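Putative periplasmic protein ydgH (Salmonella enterica subsp. enterica serovar Typhimurium, PDB 4EVU) is of unknown function but is probably a secreted or periplasmic protein, the part described here being its C-terminal DUF1471 (YdgH/BhsA/McbA-like) domain. Local coordinates at residues B[12-17]-B[50-55]. Numbering follows the deposited sequence.
Sequences ATAAMM and YYHITR
Ala14, near the end of the short helix 11-15, sets its methyl over one face of the His52 imidazole, on strand 50-57. The evidence for a CH-pi contact is that Ala14 CB stands 4.0 Å from the ring centroid and 26° off the ring normal, displaced toward the rim. Followed outward, the histidine begins with CB, which lies 3.8 Å from Ala14 CB. A chi1 of 178° puts CG anti to the backbone N and swings the ring beside Ala14. His52 CG makes the nearest approach, 3.6 Å to the same methyl. Beyond CG the ring divides: His52 CD2 is 4.0 Å from Ala14 CB, and ND1 is slightly farther. CE1 and NE2, at the tip, lie farther still, in agreement with the offset toward the rim. ND1 is also hydrogen-bonded to the carbonyl oxygen of Leu9, a bond that should restrict rotation of the imidazole.

Met17, a selenomethionine, follows the helix, and its backbone N bonds to Ala14 O at 3.0 Å, tying the chain exit to the residue that covers His52. Its side chain bends at chi3 (59°), and the terminal CE comes to 4.2 Å from Tyr50 CD2. The approach to the phenol ring is oblique, and the two side chains cross at roughly a right angle. Tyr71 of strand 63-71 touches both Ala14 and Met17, while Leu9 packs against Ala14, Met17 and Tyr50. Tyr51 points the other way, toward helix 32-45. With only 132 Å² buried, both sides summed, this is a small contact, a CH-pi touch from the helix and an apolar one from the loop after it, on the strand, placing helix 11-15 and helix 32-45 on opposite faces of the mixed sheet in this DUF1471 domain.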
ATOM      1  N   ALA B  12      11.609   0.362 -11.084  1.00 15.56           N
ATOM      2  CA  ALA B  12      12.592   0.578 -12.149  1.00 15.20           C
ATOM      3  C   ALA B  12      13.068   2.019 -12.145  1.00 14.91           C
ATOM      4  O   ALA B  12      14.232   2.314 -12.451  1.00 16.95           O
ATOM      5  CB  ALA B  12      11.992   0.231 -13.502  1.00 15.61           C
ATOM      6  N   THR B  13      12.165   2.951 -11.843  1.00 14.84           N
ATOM      7  CA  THR B  13      12.563   4.359 -11.805  1.00 14.49           C
ATOM      8  C   THR B  13      13.512   4.591 -10.616  1.00 13.84           C
ATOM      9  O   THR B  13      14.573   5.177 -10.778  1.00 15.36           O
ATOM     10  CB  THR B  13      11.347   5.276 -11.690  1.00 14.54           C
ATOM     11  OG1 THR B  13      10.379   4.942 -12.695  1.00 15.74           O
ATOM     12  CG2 THR B  13      11.755   6.702 -11.840  1.00 15.67           C
ATOM     13  N   ALA B  14      13.148   4.092  -9.428  1.00 14.48           N
ATOM     14  CA  ALA B  14      13.961   4.275  -8.235  1.00 14.64           C
ATOM     15  C   ALA B  14      15.328   3.623  -8.382  1.00 15.26           C
ATOM     16  O   ALA B  14      16.333   4.121  -7.857  1.00 15.94           O
ATOM     17  CB  ALA B  14      13.218   3.692  -7.018  1.00 15.19           C
ATOM     18  N   ALA B  15      15.378   2.543  -9.144  1.00 16.07           N
ATOM     19  CA  ALA B  15      16.620   1.762  -9.262  1.00 16.34           C
ATOM     20  C   ALA B  15      17.754   2.552  -9.888  1.00 16.92           C
ATOM     21  O   ALA B  15      18.928   2.271  -9.622  1.00 19.87           O
ATOM     22  CB  ALA B  15      16.385   0.450 -10.024  1.00 17.49           C
HETATM   23  N   MSE B  16      17.414   3.535 -10.723  1.00 16.07           N
HETATM   24  CA  MSE B  16      18.411   4.336 -11.408  1.00 17.41           C
HETATM   25  C   MSE B  16      18.794   5.607 -10.646  1.00 17.12           C
HETATM   26  O   MSE B  16      19.686   6.345 -11.058  1.00 19.09           O
HETATM   27  CB  MSE B  16      17.975   4.646 -12.842  1.00 18.77           C
HETATM   28  CG  MSE B  16      17.007   5.761 -12.994  1.00 20.28           C
HETATM   29 SE   MSE B  16      16.377   5.956 -14.846  0.63 22.34          SE
HETATM   30  CE  MSE B  16      15.532   4.287 -15.136  1.00 21.47           C
HETATM   31  N   MSE B  17      18.150   5.826  -9.515  1.00 16.76           N
HETATM   32  CA  MSE B  17      18.360   7.022  -8.691  1.00 17.22           C
HETATM   33  C   MSE B  17      19.059   6.698  -7.388  1.00 16.60           C
HETATM   34  O   MSE B  17      19.017   5.553  -6.926  1.00 17.32           O
HETATM   35  CB  MSE B  17      17.009   7.670  -8.399  1.00 17.39           C
HETATM   36  CG  MSE B  17      16.277   8.040  -9.701  1.00 18.57           C
HETATM   37 SE   MSE B  17      14.488   8.711  -9.572  0.71 22.18          SE
HETATM   38  CE  MSE B  17      14.921  10.232  -8.476  1.00 24.42           C
ATOM     39  N   TYR B  50      10.543  12.795  -4.124  1.00 15.89           N
ATOM     40  CA  TYR B  50      10.077  11.470  -4.490  1.00 14.54           C
ATOM     41  C   TYR B  50      10.373  10.520  -3.348  1.00 12.76           C
ATOM     42  O   TYR B  50      11.308  10.751  -2.577  1.00 12.81           O
ATOM     43  CB  TYR B  50      10.767  10.911  -5.732  1.00 15.15           C
ATOM     44  CG  TYR B  50      10.791  11.865  -6.883  1.00 19.51           C
ATOM     45  CD1 TYR B  50       9.686  11.994  -7.717  1.00 24.00           C
ATOM     46  CD2 TYR B  50      11.868  12.710  -7.080  1.00 23.13           C
ATOM     47  CE1 TYR B  50       9.683  12.920  -8.773  1.00 26.57           C
ATOM     48  CE2 TYR B  50      11.880  13.620  -8.101  1.00 28.27           C
ATOM     49  CZ  TYR B  50      10.799  13.739  -8.944  1.00 28.40           C
ATOM     50  OH  TYR B  50      10.883  14.689  -9.975  1.00 34.53           O
ATOM     51  N   TYR B  51       9.616   9.427  -3.291  1.00 12.98           N
ATOM     52  CA  TYR B  51       9.928   8.333  -2.383  1.00 12.08           C
ATOM     53  C   TYR B  51       9.668   6.994  -3.062  1.00 12.44           C
ATOM     54  O   TYR B  51       8.908   6.919  -4.010  1.00 13.32           O
ATOM     55  CB  TYR B  51       9.146   8.445  -1.059  1.00 13.13           C
ATOM     56  CG  TYR B  51       7.674   8.266  -1.234  1.00 15.44           C
ATOM     57  CD1 TYR B  51       7.093   7.019  -1.186  1.00 15.54           C
ATOM     58  CD2 TYR B  51       6.857   9.369  -1.453  1.00 15.03           C
ATOM     59  CE1 TYR B  51       5.718   6.840  -1.349  1.00 16.48           C
ATOM     60  CE2 TYR B  51       5.487   9.190  -1.631  1.00 16.47           C
ATOM     61  CZ  TYR B  51       4.929   7.922  -1.561  1.00 16.34           C
ATOM     62  OH  TYR B  51       3.573   7.762  -1.755  1.00 19.53           O
ATOM     63  N   HIS B  52      10.276   5.947  -2.521  1.00 11.77           N
ATOM     64  CA  HIS B  52      10.053   4.593  -2.975  1.00 12.48           C
ATOM     65  C   HIS B  52       9.981   3.691  -1.755  1.00 10.67           C
ATOM     66  O   HIS B  52      10.905   3.636  -0.940  1.00 11.41           O
ATOM     67  CB  HIS B  52      11.166   4.098  -3.890  1.00 12.26           C
ATOM     68  CG  HIS B  52      10.982   2.702  -4.336  1.00 13.46           C
ATOM     69  ND1 HIS B  52       9.916   2.295  -5.107  1.00 14.21           N
ATOM     70  CD2 HIS B  52      11.684   1.591  -4.030  1.00 14.17           C
ATOM     71  CE1 HIS B  52       9.990   0.983  -5.267  1.00 15.34           C
ATOM     72  NE2 HIS B  52      11.063   0.538  -4.644  1.00 17.75           N
ATOM     73  N   ILE B  53       8.825   3.022  -1.585  1.00 11.56           N
ATOM     74  CA  ILE B  53       8.644   2.119  -0.468  1.00 13.15           C
ATOM     75  C   ILE B  53       9.562   0.902  -0.620  1.00 11.27           C
ATOM     76  O   ILE B  53       9.599   0.269  -1.657  1.00 14.32           O
ATOM     77  CB  ILE B  53       7.142   1.699  -0.284  1.00 14.56           C
ATOM     78  CG1 ILE B  53       6.234   2.961   0.009  1.00 18.81           C
ATOM     79  CG2 ILE B  53       7.014   0.589   0.775  1.00 14.51           C
ATOM     80  CD1 ILE B  53       4.842   2.753   0.464  1.00 23.92           C
ATOM     81  N   THR B  54      10.346   0.645   0.422  1.00 11.66           N
ATOM     82  CA  THR B  54      11.298  -0.463   0.458  1.00 12.00           C
ATOM     83  C   THR B  54      10.869  -1.640   1.318  1.00 11.30           C
ATOM     84  O   THR B  54      11.253  -2.780   1.029  1.00 12.62           O
ATOM     85  CB  THR B  54      12.661   0.053   0.930  1.00 13.50           C
ATOM     86  OG1 THR B  54      12.478   0.844   2.105  1.00 15.62           O
ATOM     87  CG2 THR B  54      13.275   0.944  -0.171  1.00 14.55           C
ATOM     88  N   ARG B  55      10.059  -1.396   2.350  1.00 10.92           N
ATOM     89  CA  ARG B  55       9.558  -2.444   3.228  1.00 10.66           C
ATOM     90  C   ARG B  55       8.161  -2.118   3.694  1.00  9.66           C
ATOM     91  O   ARG B  55       7.879  -0.971   3.957  1.00 11.33           O
ATOM     92  CB  ARG B  55      10.440  -2.633   4.468  1.00 12.23           C
ATOM     93  CG  ARG B  55      11.917  -2.836   4.235  1.00 14.32           C
ATOM     94  CD  ARG B  55      12.252  -4.274   3.809  1.00 15.27           C
ATOM     95  NE  ARG B  55      13.698  -4.429   3.700  1.00 17.05           N
ATOM     96  CZ  ARG B  55      14.425  -4.091   2.616  1.00 15.22           C
ATOM     97  NH1 ARG B  55      13.859  -3.610   1.499  1.00 16.85           N
ATOM     98  NH2 ARG B  55      15.736  -4.220   2.652  1.00 17.34           N
TER